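ABC transporter periplasmic peptide-binding protein (Pseudoalteromonas, PDB 4QFL) binds dipeptides such as Ala-Phe in the periplasm and probably delivers them to an ABC transporter for import. Local coordinates at residues G30-A35 / K260-T265; I282-E287 / F509-A514; D149-K154 / N169-F174; G88-F93 / Q162-L167. All blocks are in the same frame, centred on the assembly; numbering follows the deposited sequence.

Contact 1. Residues G30-A35 / K260-T265; sequences GLVYCA and KECDVT
With chi1 at -55°, the carboxylate of Asp-263 swings beside its own backbone N, and OD2 reaches across to accept the N-H of Val-32 at 2.8 Å, on the anti side of the carboxylate and somewhat out of its plane. Val-32 keeps CG1 anti to its N (chi1 180°), which lays that methyl 3.5 Å from Glu-261 O. Val-32 O is gripped twice, by Asp-263 N at 2.8 Å and by Val-264 N at 3.1 Å. The aspartate suits the entry to the strand, its side chain doing there what a neighbouring strand's carbonyl would otherwise do. From here 264-265 runs parallel to 30-35, Tyr-33 opposite Val-264 and Cys-34 opposite Thr-265; an almost straight bond joins Cys-34 N to Val-264 O (2.6 Å). Covalently, Cys-34 SG and Cys-262 SG close a disulfide with a C-S-S-C torsion of 82°, locking the loop before the strand onto its partner. On the other face, beta-branched Val-264 splits its methyls: CG1 lies 3.8 Å from CD2 of Tyr-33, while CG2 meets CD2 of Leu-31. The Tyr-33 ring also meets that of Tyr-244, and Thr-265 OG1 bonds to Arg-253 O.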
loop_
_atom_site.group_PDB
_atom_site.type_symbol
_atom_site.label_atom_id
_atom_site.label_comp_id
_atom_site.label_asym_id
_atom_site.label_seq_id
_atom_site.Cartn_x
_atom_site.Cartn_y
_atom_site.Cartn_z
ATOM N N GLY A 30 22.536 -11.666 -12.807
ATOM C CA GLY A 30 21.780 -11.024 -11.758
ATOM C C GLY A 30 20.912 -9.918 -12.299
ATOM O O GLY A 30 20.971 -9.587 -13.473
ATOM N N LEU A 31 20.087 -9.361 -11.428
ATOM C CA LEU A 31 19.259 -8.228 -11.769
ATOM C C LEU A 31 19.504 -7.182 -10.706
ATOM O O LEU A 31 19.629 -7.514 -9.541
ATOM C CB LEU A 31 17.785 -8.634 -11.806
ATOM C CG LEU A 31 16.776 -7.569 -12.247
ATOM C CD1 LEU A 31 15.492 -8.209 -12.700
ATOM C CD2 LEU A 31 16.490 -6.573 -11.132
ATOM N N VAL A 32 19.616 -5.926 -11.128
ATOM C CA VAL A 32 19.729 -4.791 -10.216
ATOM C C VAL A 32 18.519 -3.853 -10.357
ATOM O O VAL A 32 18.256 -3.301 -11.423
ATOM C CB VAL A 32 21.025 -4.003 -10.439
ATOM C CG1 VAL A 32 21.095 -2.830 -9.477
ATOM C CG2 VAL A 32 22.229 -4.916 -10.262
ATOM N N TYR A 33 17.788 -3.708 -9.257
ATOM C CA TYR A 33 16.547 -2.957 -9.189
ATOM C C TYR A 33 16.820 -1.663 -8.427
ATOM O O TYR A 33 17.298 -1.692 -7.292
ATOM C CB TYR A 33 15.515 -3.811 -8.447
ATOM C CG TYR A 33 14.119 -3.239 -8.315
ATOM C CD1 TYR A 33 13.832 -2.245 -7.375
ATOM C CD2 TYR A 33 13.072 -3.719 -9.096
ATOM C CE1 TYR A 33 12.546 -1.734 -7.236
ATOM C CE2 TYR A 33 11.789 -3.216 -8.965
ATOM C CZ TYR A 33 11.529 -2.229 -8.032
ATOM O OH TYR A 33 10.252 -1.725 -7.896
ATOM N N CYS A 34 16.533 -0.527 -9.059
ATOM C CA CYS A 34 16.692 0.785 -8.419
ATOM C C CYS A 34 15.450 1.127 -7.628
ATOM O O CYS A 34 14.415 1.452 -8.213
ATOM C CB CYS A 34 16.921 1.893 -9.448
ATOM S SG CYS A 34 18.654 2.418 -9.644
ATOM N N ALA A 35 15.579 1.074 -6.305
ATOM C CA ALA A 35 14.464 1.265 -5.374
ATOM C C ALA A 35 14.399 2.682 -4.808
ATOM O O ALA A 35 15.425 3.304 -4.534
ATOM C CB ALA A 35 14.570 0.265 -4.249
ATOM N N LYS A 260 23.272 1.967 -17.157
ATOM C CA LYS A 260 23.123 0.535 -16.953
ATOM C C LYS A 260 23.665 0.068 -15.609
ATOM O O LYS A 260 24.030 -1.095 -15.448
ATOM C CB LYS A 260 23.736 -0.240 -18.123
ATOM C CG LYS A 260 23.171 0.227 -19.462
ATOM C CD LYS A 260 23.966 -0.281 -20.654
ATOM C CE LYS A 260 23.855 0.690 -21.842
ATOM N NZ LYS A 260 24.633 1.971 -21.643
ATOM N N GLU A 261 23.706 0.976 -14.639
ATOM C CA GLU A 261 24.018 0.588 -13.276
ATOM C C GLU A 261 22.813 -0.130 -12.688
ATOM O O GLU A 261 22.946 -0.958 -11.791
ATOM C CB GLU A 261 24.363 1.809 -12.429
ATOM C CG GLU A 261 25.673 2.491 -12.797
ATOM C CD GLU A 261 26.177 3.422 -11.698
ATOM O OE1 GLU A 261 25.653 3.350 -10.565
ATOM O OE2 GLU A 261 27.105 4.225 -11.960
ATOM N N CYS A 262 21.637 0.205 -13.208
ATOM C CA CYS A 262 20.384 -0.421 -12.811
ATOM C C CYS A 262 19.706 -1.044 -14.010
ATOM O O CYS A 262 19.720 -0.467 -15.090
ATOM C CB CYS A 262 19.433 0.609 -12.202
ATOM S SG CYS A 262 19.613 0.788 -10.421
ATOM N N ASP A 263 19.093 -2.208 -13.808
ATOM C CA ASP A 263 18.361 -2.901 -14.862
ATOM C C ASP A 263 16.878 -2.575 -14.818
ATOM O O ASP A 263 16.196 -2.641 -15.832
ATOM C CB ASP A 263 18.544 -4.403 -14.720
ATOM C CG ASP A 263 19.994 -4.796 -14.703
ATOM O OD1 ASP A 263 20.717 -4.401 -15.641
ATOM O OD2 ASP A 263 20.418 -5.472 -13.746
ATOM N N VAL A 264 16.389 -2.240 -13.633
ATOM C CA VAL A 264 15.002 -1.849 -13.456
ATOM C C VAL A 264 14.919 -0.627 -12.552
ATOM O O VAL A 264 15.615 -0.543 -11.542
ATOM C CB VAL A 264 14.155 -2.971 -12.833
ATOM C CG1 VAL A 264 12.701 -2.533 -12.736
ATOM C CG2 VAL A 264 14.271 -4.255 -13.637
ATOM N N THR A 265 14.057 0.311 -12.924
ATOM C CA THR A 265 13.891 1.559 -12.198
ATOM C C THR A 265 12.468 1.751 -11.711
ATOM O O THR A 265 11.537 1.868 -12.491
ATOM C CB THR A 265 14.290 2.770 -13.054
ATOM O OG1 THR A 265 15.710 2.914 -13.016
ATOM C CG2 THR A 265 13.671 4.028 -12.503
#

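Contact 2. Residues I282-E287 / F509-A514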
loop_
_atom_site.group_PDB
_atom_site.type_symbol
_atom_site.label_atom_id
_atom_site.label_comp_id
_atom_site.label_asym_id
_atom_site.label_seq_id
_atom_site.Cartn_x
_atom_site.Cartn_y
_atom_site.Cartn_z
ATOM N N ILE A 282 15.698 0.349 -23.825
ATOM C CA ILE A 282 14.929 0.463 -22.592
ATOM C C ILE A 282 13.445 0.294 -22.886
ATOM O O ILE A 282 12.939 0.794 -23.894
ATOM C CB ILE A 282 15.173 1.819 -21.900
ATOM C CG1 ILE A 282 16.586 1.882 -21.344
ATOM C CG2 ILE A 282 14.181 2.042 -20.768
ATOM C CD1 ILE A 282 16.915 3.211 -20.756
ATOM N N ASN A 283 12.757 -0.424 -22.009
ATOM C CA ASN A 283 11.307 -0.546 -22.072
ATOM C C ASN A 283 10.669 0.211 -20.929
ATOM O O ASN A 283 11.137 0.154 -19.801
ATOM C CB ASN A 283 10.875 -2.006 -21.971
ATOM C CG ASN A 283 11.370 -2.845 -23.121
ATOM O OD1 ASN A 283 11.381 -2.406 -24.278
ATOM N ND2 ASN A 283 11.785 -4.063 -22.813
ATOM N N VAL A 284 9.589 0.914 -21.215
ATOM C CA VAL A 284 8.836 1.549 -20.151
ATOM C C VAL A 284 7.394 1.056 -20.228
ATOM O O VAL A 284 6.688 1.304 -21.213
ATOM C CB VAL A 284 8.922 3.077 -20.234
ATOM C CG1 VAL A 284 8.295 3.710 -18.996
ATOM C CG2 VAL A 284 10.373 3.503 -20.390
ATOM N N GLU A 285 6.973 0.316 -19.207
ATOM C CA GLU A 285 5.614 -0.195 -19.180
ATOM C C GLU A 285 4.710 0.860 -18.581
ATOM O O GLU A 285 5.137 1.648 -17.751
ATOM C CB GLU A 285 5.527 -1.464 -18.349
ATOM C CG GLU A 285 6.294 -2.635 -18.898
ATOM C CD GLU A 285 6.317 -3.794 -17.914
ATOM O OE1 GLU A 285 5.271 -4.473 -17.777
ATOM O OE2 GLU A 285 7.368 -4.011 -17.260
ATOM N N ARG A 286 3.452 0.847 -19.002
ATOM C CA ARG A 286 2.486 1.862 -18.632
ATOM C C ARG A 286 1.157 1.153 -18.458
ATOM O O ARG A 286 0.540 0.758 -19.430
ATOM C CB ARG A 286 2.399 2.889 -19.769
ATOM C CG ARG A 286 1.283 3.899 -19.651
ATOM C CD ARG A 286 1.144 4.719 -20.932
ATOM N NE ARG A 286 0.078 5.702 -20.797
ATOM C CZ ARG A 286 0.266 7.015 -20.735
ATOM N NH1 ARG A 286 1.488 7.530 -20.833
ATOM N NH2 ARG A 286 -0.774 7.819 -20.586
ATOM N N GLU A 287 0.720 0.957 -17.219
ATOM C CA GLU A 287 -0.487 0.174 -16.999
ATOM C C GLU A 287 -1.521 0.914 -16.163
ATOM O O GLU A 287 -1.172 1.751 -15.324
ATOM C CB GLU A 287 -0.138 -1.138 -16.313
ATOM C CG GLU A 287 1.045 -1.846 -16.918
ATOM C CD GLU A 287 1.355 -3.174 -16.226
ATOM O OE1 GLU A 287 2.277 -3.878 -16.699
ATOM O OE2 GLU A 287 0.682 -3.521 -15.219
ATOM N N PHE A 509 3.904 3.200 -13.970
ATOM C CA PHE A 509 5.048 3.102 -14.882
ATOM C C PHE A 509 6.218 2.318 -14.281
ATOM O O PHE A 509 6.450 2.354 -13.080
ATOM C CB PHE A 509 5.600 4.487 -15.238
ATOM C CG PHE A 509 4.696 5.324 -16.093
ATOM C CD1 PHE A 509 4.699 5.181 -17.474
ATOM C CD2 PHE A 509 3.886 6.295 -15.518
ATOM C CE1 PHE A 509 3.886 5.967 -18.261
ATOM C CE2 PHE A 509 3.064 7.087 -16.299
ATOM C CZ PHE A 509 3.063 6.921 -17.677
ATOM N N GLN A 510 6.973 1.635 -15.133
ATOM C CA GLN A 510 8.261 1.086 -14.738
ATOM C C GLN A 510 9.228 1.021 -15.910
ATOM O O GLN A 510 8.862 0.591 -17.003
ATOM C CB GLN A 510 8.118 -0.303 -14.142
ATOM C CG GLN A 510 9.448 -0.909 -13.736
ATOM C CD GLN A 510 9.260 -2.220 -13.032
ATOM O OE1 GLN A 510 9.135 -3.262 -13.669
ATOM N NE2 GLN A 510 9.207 -2.177 -11.705
ATOM N N ALA A 511 10.464 1.448 -15.678
ATOM C CA ALA A 511 11.474 1.381 -16.720
ATOM C C ALA A 511 12.405 0.208 -16.486
ATOM O O ALA A 511 12.720 -0.131 -15.354
ATOM C CB ALA A 511 12.262 2.676 -16.795
ATOM N N SER A 512 12.848 -0.418 -17.567
ATOM C CA SER A 512 13.812 -1.490 -17.440
ATOM C C SER A 512 14.643 -1.670 -18.706
ATOM O O SER A 512 14.238 -1.271 -19.798
ATOM C CB SER A 512 13.110 -2.801 -17.046
ATOM O OG SER A 512 12.158 -3.214 -18.014
ATOM N N SER A 513 15.820 -2.261 -18.539
ATOM C CA SER A 513 16.600 -2.709 -19.677
ATOM C C SER A 513 15.801 -3.673 -20.556
ATOM O O SER A 513 15.045 -4.524 -20.071
ATOM C CB SER A 513 17.878 -3.386 -19.216
ATOM O OG SER A 513 18.269 -4.323 -20.200
ATOM N N ALA A 514 15.971 -3.534 -21.863
ATOM C CA ALA A 514 15.290 -4.407 -22.797
ATOM C C ALA A 514 15.730 -5.842 -22.571
ATOM O O ALA A 514 15.126 -6.765 -23.099
ATOM C CB ALA A 514 15.569 -3.986 -24.218
HETATM O O HOH W 1 11.829 -5.070 -20.203
HETATM O O HOH W 2 9.628 -1.846 -17.652
#
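Antiparallel strands 282-287 and 509-513 lie side by side, with Asn-283/Ser-512 and Glu-285/Gln-510 as the hydrogen-bonded pairs. Asn-283 N gives a fairly straight bond to Ser-512 O (2.8 Å), answered by Ser-512 N to Asn-283 O; the same exchange joins Glu-285 and Gln-510, although Gln-510 N stretches 3.2 Å to Glu-285 O. Water bridges the polar face. One water accepts from Asn-283 ND2 and from Ser-512 OG and donates to Ser-513 O; a second lies among Ser-512 OG, Glu-285 OE2 and Gln-510 O. Small Ser-512 suits this place, since its OG meets both waters. The side chains of Glu-285 and Gln-510 run alongside each other, with their flat ends turned 69° apart.

These strands belong to a sheet in which 264-266 flanks 500-513 and helices cover the apolar face of Val-284 and Ala-511, whose CG2 and CB meet at 4.1 Å. Leu-273 and Leu-276 of helix 273-278 pack there. Val-284 CG1 touches Phe-509 CD1 obliquely. Arg-286, its CG anti to the backbone N (chi1 171°) and its chain extended, lies along the Phe-509 ring: CG is 3.6 Å from CE1, and NH1 reaches the ring edge near its plane, 3.6 Å from CZ. Guanidinium and ring planes stand at 88°. An alanine here instead of Phe-509 would probably take away the ring surface along which the Arg-286 chain lies, leaving the bond from NH2 to Asn-330 OD1 to hold its end, and open a gap beside Val-284 CG1.

Contact 3. Residues D149-K154 / N169-F174; sequences DQLIRK and NAESSF
Leu-151 is the side chain that 149-154 inserts against the loop 169-174. From its CB the chain turns with CG anti to the backbone N (chi1 -166°), which brings the two methyls up to the loop, where they part company. CD1 lands 3.5 Å from Asn-169 O and also lies against Glu-171, 3.6 Å from its CD. Glu-171 arrives from the opposite direction, extended beyond CG, and its CG also touches Leu-151 CD1. CD2 of Leu-151 takes the other course: it meets Phe-174 at the ring edge, near the ring plane, 3.4 Å from CD1 of the phenylalanine, and passes Glu-171 OE2 at 3.7 Å. A branched, apolar leucine fits, because the fork lets CD1 lie against the end of Glu-171 and Asn-169 O while CD2 reaches the ring edge and also brushes OE2. No hydrogen bond crosses between the segments; the join is by shape. Ile-152 adds a looser touch, its CG1 4.4 Å from CE1 of the Phe-174 ring.

A type I turn from Glu-171 to Phe-174, closed by Phe-174 N to Glu-171 O, brings the ring into position at the start of helix 174-178. Just beyond, Arg-153 and Lys-154 together face Glu-166 in a classic beta bulge. Leu-151 and Phe-174 both pack on Leu-167 of strand 162-167, while Ser-172 and Ser-173 rest on Leu-475 of helix 465-475, with Ser-172 OG bonded to Thr-477 O.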
loop_
_atom_site.group_PDB
_atom_site.type_symbol
_atom_site.label_atom_id
_atom_site.label_comp_id
_atom_site.label_asym_id
_atom_site.label_seq_id
_atom_site.Cartn_x
_atom_site.Cartn_y
_atom_site.Cartn_z
ATOM N N ASP A 149 -8.428 -7.546 15.144
ATOM C CA ASP A 149 -8.882 -7.674 16.522
ATOM C C ASP A 149 -10.295 -8.182 16.652
ATOM O O ASP A 149 -10.543 -9.262 17.179
ATOM C CB ASP A 149 -8.862 -6.290 17.190
ATOM C CG ASP A 149 -8.465 -6.345 18.652
ATOM O OD1 ASP A 149 -9.317 -6.697 19.494
ATOM O OD2 ASP A 149 -7.300 -6.029 18.954
ATOM N N GLN A 150 -11.226 -7.376 16.162
ATOM C CA GLN A 150 -12.638 -7.692 16.261
ATOM C C GLN A 150 -13.045 -8.673 15.170
ATOM O O GLN A 150 -14.226 -8.824 14.877
ATOM C CB GLN A 150 -13.475 -6.417 16.187
ATOM C CG GLN A 150 -13.001 -5.338 17.144
ATOM C CD GLN A 150 -13.304 -3.940 16.650
ATOM O OE1 GLN A 150 -12.418 -3.233 16.169
ATOM N NE2 GLN A 150 -14.561 -3.533 16.771
ATOM N N LEU A 151 -12.065 -9.344 14.577
ATOM C CA LEU A 151 -12.367 -10.310 13.524
ATOM C C LEU A 151 -12.002 -11.756 13.830
ATOM O O LEU A 151 -12.880 -12.616 13.879
ATOM C CB LEU A 151 -11.740 -9.907 12.196
ATOM C CG LEU A 151 -12.361 -10.747 11.079
ATOM C CD1 LEU A 151 -13.845 -10.488 11.027
ATOM C CD2 LEU A 151 -11.734 -10.441 9.746
ATOM N N ILE A 152 -10.716 -12.042 14.010
ATOM C CA ILE A 152 -10.287 -13.436 14.156
ATOM C C ILE A 152 -10.346 -13.939 15.602
ATOM O O ILE A 152 -9.640 -13.425 16.468
ATOM C CB ILE A 152 -8.865 -13.663 13.611
ATOM C CG1 ILE A 152 -8.790 -13.287 12.132
ATOM C CG2 ILE A 152 -8.481 -15.104 13.779
ATOM C CD1 ILE A 152 -7.389 -13.347 11.566
ATOM N N ARG A 153 -11.182 -14.947 15.852
ATOM C CA ARG A 153 -11.343 -15.510 17.197
ATOM C C ARG A 153 -10.263 -16.550 17.482
ATOM O O ARG A 153 -9.584 -16.507 18.510
ATOM C CB ARG A 153 -12.737 -16.135 17.374
ATOM C CG ARG A 153 -13.110 -16.494 18.826
ATOM C CD ARG A 153 -14.377 -17.356 18.885
ATOM N NE ARG A 153 -14.082 -18.767 18.625
ATOM C CZ ARG A 153 -14.941 -19.636 18.098
ATOM N NH1 ARG A 153 -16.161 -19.247 17.764
ATOM N NH2 ARG A 153 -14.572 -20.895 17.897
ATOM N N LYS A 154 -10.113 -17.495 16.567
ATOM C CA LYS A 154 -9.050 -18.464 16.673
ATOM C C LYS A 154 -8.846 -19.091 15.307
ATOM O O LYS A 154 -9.615 -18.848 14.383
ATOM C CB LYS A 154 -9.361 -19.521 17.747
ATOM C CG LYS A 154 -10.645 -20.310 17.546
ATOM C CD LYS A 154 -10.819 -21.353 18.657
ATOM C CE LYS A 154 -11.996 -22.304 18.386
ATOM N NZ LYS A 154 -12.149 -23.388 19.420
ATOM N N ASN A 169 -17.466 -12.259 13.387
ATOM C CA ASN A 169 -18.516 -11.821 12.473
ATOM C C ASN A 169 -18.083 -12.087 11.026
ATOM O O ASN A 169 -16.893 -12.185 10.735
ATOM C CB ASN A 169 -18.804 -10.319 12.660
ATOM C CG ASN A 169 -19.369 -9.986 14.038
ATOM O OD1 ASN A 169 -20.564 -10.161 14.294
ATOM N ND2 ASN A 169 -18.512 -9.491 14.928
ATOM N N ALA A 170 -19.036 -12.206 10.115
ATOM C CA ALA A 170 -18.674 -12.287 8.709
ATOM C C ALA A 170 -18.200 -10.915 8.234
ATOM O O ALA A 170 -18.713 -9.880 8.661
ATOM C CB ALA A 170 -19.850 -12.770 7.878
ATOM N N GLU A 171 -17.186 -10.919 7.383
ATOM C CA GLU A 171 -16.743 -9.727 6.677
ATOM C C GLU A 171 -16.501 -10.182 5.254
ATOM O O GLU A 171 -15.722 -11.098 5.031
ATOM C CB GLU A 171 -15.437 -9.171 7.266
ATOM C CG GLU A 171 -15.596 -8.451 8.596
ATOM C CD GLU A 171 -14.397 -7.574 8.973
ATOM O OE1 GLU A 171 -14.438 -6.940 10.058
ATOM O OE2 GLU A 171 -13.425 -7.506 8.193
ATOM N N SER A 172 -17.165 -9.555 4.294
ATOM C CA SER A 172 -17.070 -10.008 2.917
ATOM C C SER A 172 -15.733 -9.666 2.292
ATOM O O SER A 172 -15.443 -10.096 1.185
ATOM C CB SER A 172 -18.215 -9.448 2.075
ATOM O OG SER A 172 -18.328 -8.044 2.214
ATOM N N SER A 173 -14.908 -8.908 3.007
ATOM C CA SER A 173 -13.606 -8.508 2.478
ATOM C C SER A 173 -12.523 -9.433 2.975
ATOM O O SER A 173 -11.356 -9.255 2.654
ATOM C CB SER A 173 -13.275 -7.078 2.902
ATOM O OG SER A 173 -13.276 -6.970 4.316
ATOM N N PHE A 174 -12.901 -10.434 3.754
ATOM C CA PHE A 174 -11.904 -11.209 4.486
ATOM C C PHE A 174 -10.849 -11.905 3.604
ATOM O O PHE A 174 -9.648 -11.690 3.767
ATOM C CB PHE A 174 -12.584 -12.211 5.413
ATOM C CG PHE A 174 -11.626 -13.078 6.143
ATOM C CD1 PHE A 174 -10.963 -12.598 7.252
ATOM C CD2 PHE A 174 -11.362 -14.369 5.699
ATOM C CE1 PHE A 174 -10.057 -13.398 7.923
ATOM C CE2 PHE A 174 -10.462 -15.164 6.357
ATOM C CZ PHE A 174 -9.808 -14.683 7.471
#

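Contact 4. Residues G88-F93 / Q162-L167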
loop_
_atom_site.group_PDB
_atom_site.type_symbol
_atom_site.label_atom_id
_atom_site.label_comp_id
_atom_site.label_asym_id
_atom_site.label_seq_id
_atom_site.Cartn_x
_atom_site.Cartn_y
_atom_site.Cartn_z
ATOM N N GLY A 88 -20.473 -17.510 7.029
ATOM C CA GLY A 88 -19.351 -16.624 6.758
ATOM C C GLY A 88 -18.396 -16.439 7.924
ATOM O O GLY A 88 -17.511 -15.581 7.880
ATOM N N LYS A 89 -18.562 -17.247 8.968
ATOM C CA LYS A 89 -17.771 -17.084 10.182
ATOM C C LYS A 89 -16.689 -18.144 10.336
ATOM O O LYS A 89 -15.939 -18.137 11.305
ATOM C CB LYS A 89 -18.678 -17.077 11.408
ATOM C CG LYS A 89 -19.797 -16.068 11.322
ATOM C CD LYS A 89 -20.578 -16.001 12.620
ATOM C CE LYS A 89 -19.792 -15.280 13.696
ATOM N NZ LYS A 89 -20.587 -15.128 14.942
ATOM N N SER A 90 -16.619 -19.062 9.385
ATOM C CA SER A 90 -15.559 -20.062 9.372
ATOM C C SER A 90 -14.985 -20.185 7.970
ATOM O O SER A 90 -15.719 -20.405 7.008
ATOM C CB SER A 90 -16.077 -21.426 9.842
ATOM O OG SER A 90 -16.564 -21.356 11.173
ATOM N N VAL A 91 -13.672 -20.028 7.857
ATOM C CA VAL A 91 -12.999 -20.197 6.582
ATOM C C VAL A 91 -11.929 -21.271 6.742
ATOM O O VAL A 91 -11.018 -21.150 7.560
ATOM C CB VAL A 91 -12.374 -18.871 6.068
ATOM C CG1 VAL A 91 -11.948 -19.004 4.605
ATOM C CG2 VAL A 91 -13.346 -17.710 6.243
ATOM N N THR A 92 -12.061 -22.334 5.963
ATOM C CA THR A 92 -11.145 -23.453 6.013
ATOM C C THR A 92 -10.175 -23.355 4.853
ATOM O O THR A 92 -10.581 -23.225 3.697
ATOM C CB THR A 92 -11.922 -24.771 5.915
ATOM O OG1 THR A 92 -12.821 -24.874 7.023
ATOM C CG2 THR A 92 -10.984 -25.962 5.920
ATOM N N PHE A 93 -8.889 -23.399 5.162
ATOM C CA PHE A 93 -7.855 -23.470 4.136
ATOM C C PHE A 93 -7.201 -24.844 4.143
ATOM O O PHE A 93 -6.756 -25.313 5.185
ATOM C CB PHE A 93 -6.763 -22.420 4.396
ATOM C CG PHE A 93 -7.220 -20.999 4.224
ATOM C CD1 PHE A 93 -7.137 -20.374 2.988
ATOM C CD2 PHE A 93 -7.711 -20.284 5.298
ATOM C CE1 PHE A 93 -7.550 -19.070 2.827
ATOM C CE2 PHE A 93 -8.127 -18.975 5.142
ATOM C CZ PHE A 93 -8.043 -18.368 3.904
ATOM N N GLN A 162 -4.447 -28.554 7.126
ATOM C CA GLN A 162 -5.721 -27.858 7.007
ATOM C C GLN A 162 -6.014 -27.081 8.293
ATOM O O GLN A 162 -5.821 -27.588 9.401
ATOM C CB GLN A 162 -6.859 -28.823 6.669
ATOM C CG GLN A 162 -8.208 -28.139 6.484
ATOM C CD GLN A 162 -9.306 -29.091 6.061
ATOM O OE1 GLN A 162 -9.966 -29.700 6.893
ATOM N NE2 GLN A 162 -9.513 -29.214 4.768
ATOM N N VAL A 163 -6.452 -25.837 8.142
ATOM C CA VAL A 163 -6.803 -25.027 9.293
ATOM C C VAL A 163 -8.148 -24.398 9.042
ATOM O O VAL A 163 -8.594 -24.319 7.904
ATOM C CB VAL A 163 -5.765 -23.909 9.557
ATOM C CG1 VAL A 163 -4.389 -24.507 9.806
ATOM C CG2 VAL A 163 -5.729 -22.921 8.389
ATOM N N ARG A 164 -8.796 -23.949 10.105
ATOM C CA ARG A 164 -10.056 -23.239 9.969
ATOM C C ARG A 164 -10.036 -21.960 10.809
ATOM O O ARG A 164 -9.865 -22.015 12.024
ATOM C CB ARG A 164 -11.219 -24.152 10.367
ATOM C CG ARG A 164 -12.566 -23.478 10.382
ATOM C CD ARG A 164 -13.651 -24.406 10.911
ATOM N NE ARG A 164 -13.445 -24.761 12.316
ATOM C CZ ARG A 164 -13.238 -26.000 12.754
ATOM N NH1 ARG A 164 -13.213 -27.008 11.893
ATOM N NH2 ARG A 164 -13.061 -26.231 14.051
ATOM N N PHE A 165 -10.168 -20.813 10.149
ATOM C CA PHE A 165 -10.287 -19.526 10.833
ATOM C C PHE A 165 -11.715 -19.352 11.368
ATOM O O PHE A 165 -12.686 -19.539 10.635
ATOM C CB PHE A 165 -9.968 -18.357 9.881
ATOM C CG PHE A 165 -8.507 -18.217 9.516
ATOM C CD1 PHE A 165 -7.876 -19.149 8.698
ATOM C CD2 PHE A 165 -7.777 -17.118 9.956
ATOM C CE1 PHE A 165 -6.531 -19.005 8.348
ATOM C CE2 PHE A 165 -6.437 -16.963 9.605
ATOM C CZ PHE A 165 -5.813 -17.911 8.801
ATOM N N GLU A 166 -11.839 -18.984 12.641
ATOM C CA GLU A 166 -13.140 -18.673 13.225
ATOM C C GLU A 166 -13.258 -17.166 13.447
ATOM O O GLU A 166 -12.471 -16.578 14.191
ATOM C CB GLU A 166 -13.326 -19.411 14.550
ATOM C CG GLU A 166 -13.066 -20.900 14.469
ATOM C CD GLU A 166 -14.210 -21.653 13.818
ATOM O OE1 GLU A 166 -15.180 -20.999 13.378
ATOM O OE2 GLU A 166 -14.143 -22.901 13.749
ATOM N N LEU A 167 -14.240 -16.545 12.802
ATOM C CA LEU A 167 -14.442 -15.102 12.914
ATOM C C LEU A 167 -15.565 -14.742 13.892
ATOM O O LEU A 167 -16.512 -15.514 14.087
ATOM C CB LEU A 167 -14.748 -14.502 11.541
ATOM C CG LEU A 167 -13.830 -14.968 10.410
ATOM C CD1 LEU A 167 -14.185 -14.270 9.108
ATOM C CD2 LEU A 167 -12.366 -14.750 10.770
HETATM O O HOH W 3 -12.850 -27.079 8.855
#
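Val-91 and Phe-165 exchange a pair of backbone bonds, as do Phe-93 and Val-163, while Leu-167 N reaches Lys-89 O in a nearly straight bond of 2.8 Å. The polar side chains gather on the face of Ser-90, Thr-92, Arg-164 and Glu-166. Ser-90 OG donates to Glu-166 OE1 at 2.6 Å, on the syn side but well out of the carboxylate plane; the bend of the glutamate at chi2 (-77°) folds the chain so that OE1 comes to the serine hydroxyl. The carboxylate, with CD in the guanidinium plane, sits at the edge of Arg-164, OE2 forming a salt bridge with NE, though the modelled separation is doubtfully short. Water joins Arg-164 NH1 to Thr-92 OG1. In place of Glu-166, an alanine would probably leave Arg-164 without its counter-charge here and Ser-90 OG without its acceptor. Apolar contacts fill the other face: the Phe-93 and Phe-165 rings cross with centroids 5.4 Å apart and planes at 75°, CD2 of Phe-93 lying 3.5 Å from CE1 of Phe-165. Large rings suit this side, because helices 115-126 and 174-178 cover it. The two strands are the central pair of a four-stranded antiparallel sheet, consistent with the additional domain of large peptide-binding proteins in this family.

Overall arrangement
The four contacts form two pairs. Contacts 1 and 2, centres about 12 Å apart, share a sheet: strand 264-266 lies between 30-35 and 500-513, and Asp-263 O to Ser-513 N (2.8 Å) probably bonds the two contacts together. Contacts 3 and 4, about 10 Å apart, meet through strands 152-159 and 162-167, where Arg-153 N lies 2.7 Å from Glu-166 O. Between the pairs, centres lie about 40 Å apart, and contact 3 is across the chain's centre from contacts 1 and 2. None of the contacts supplies a residue of the dipeptide pocket; the side chain of Tyr-33 comes within about 11 Å of the bound phenylalanine, and that of Gln-510 about 14 Å.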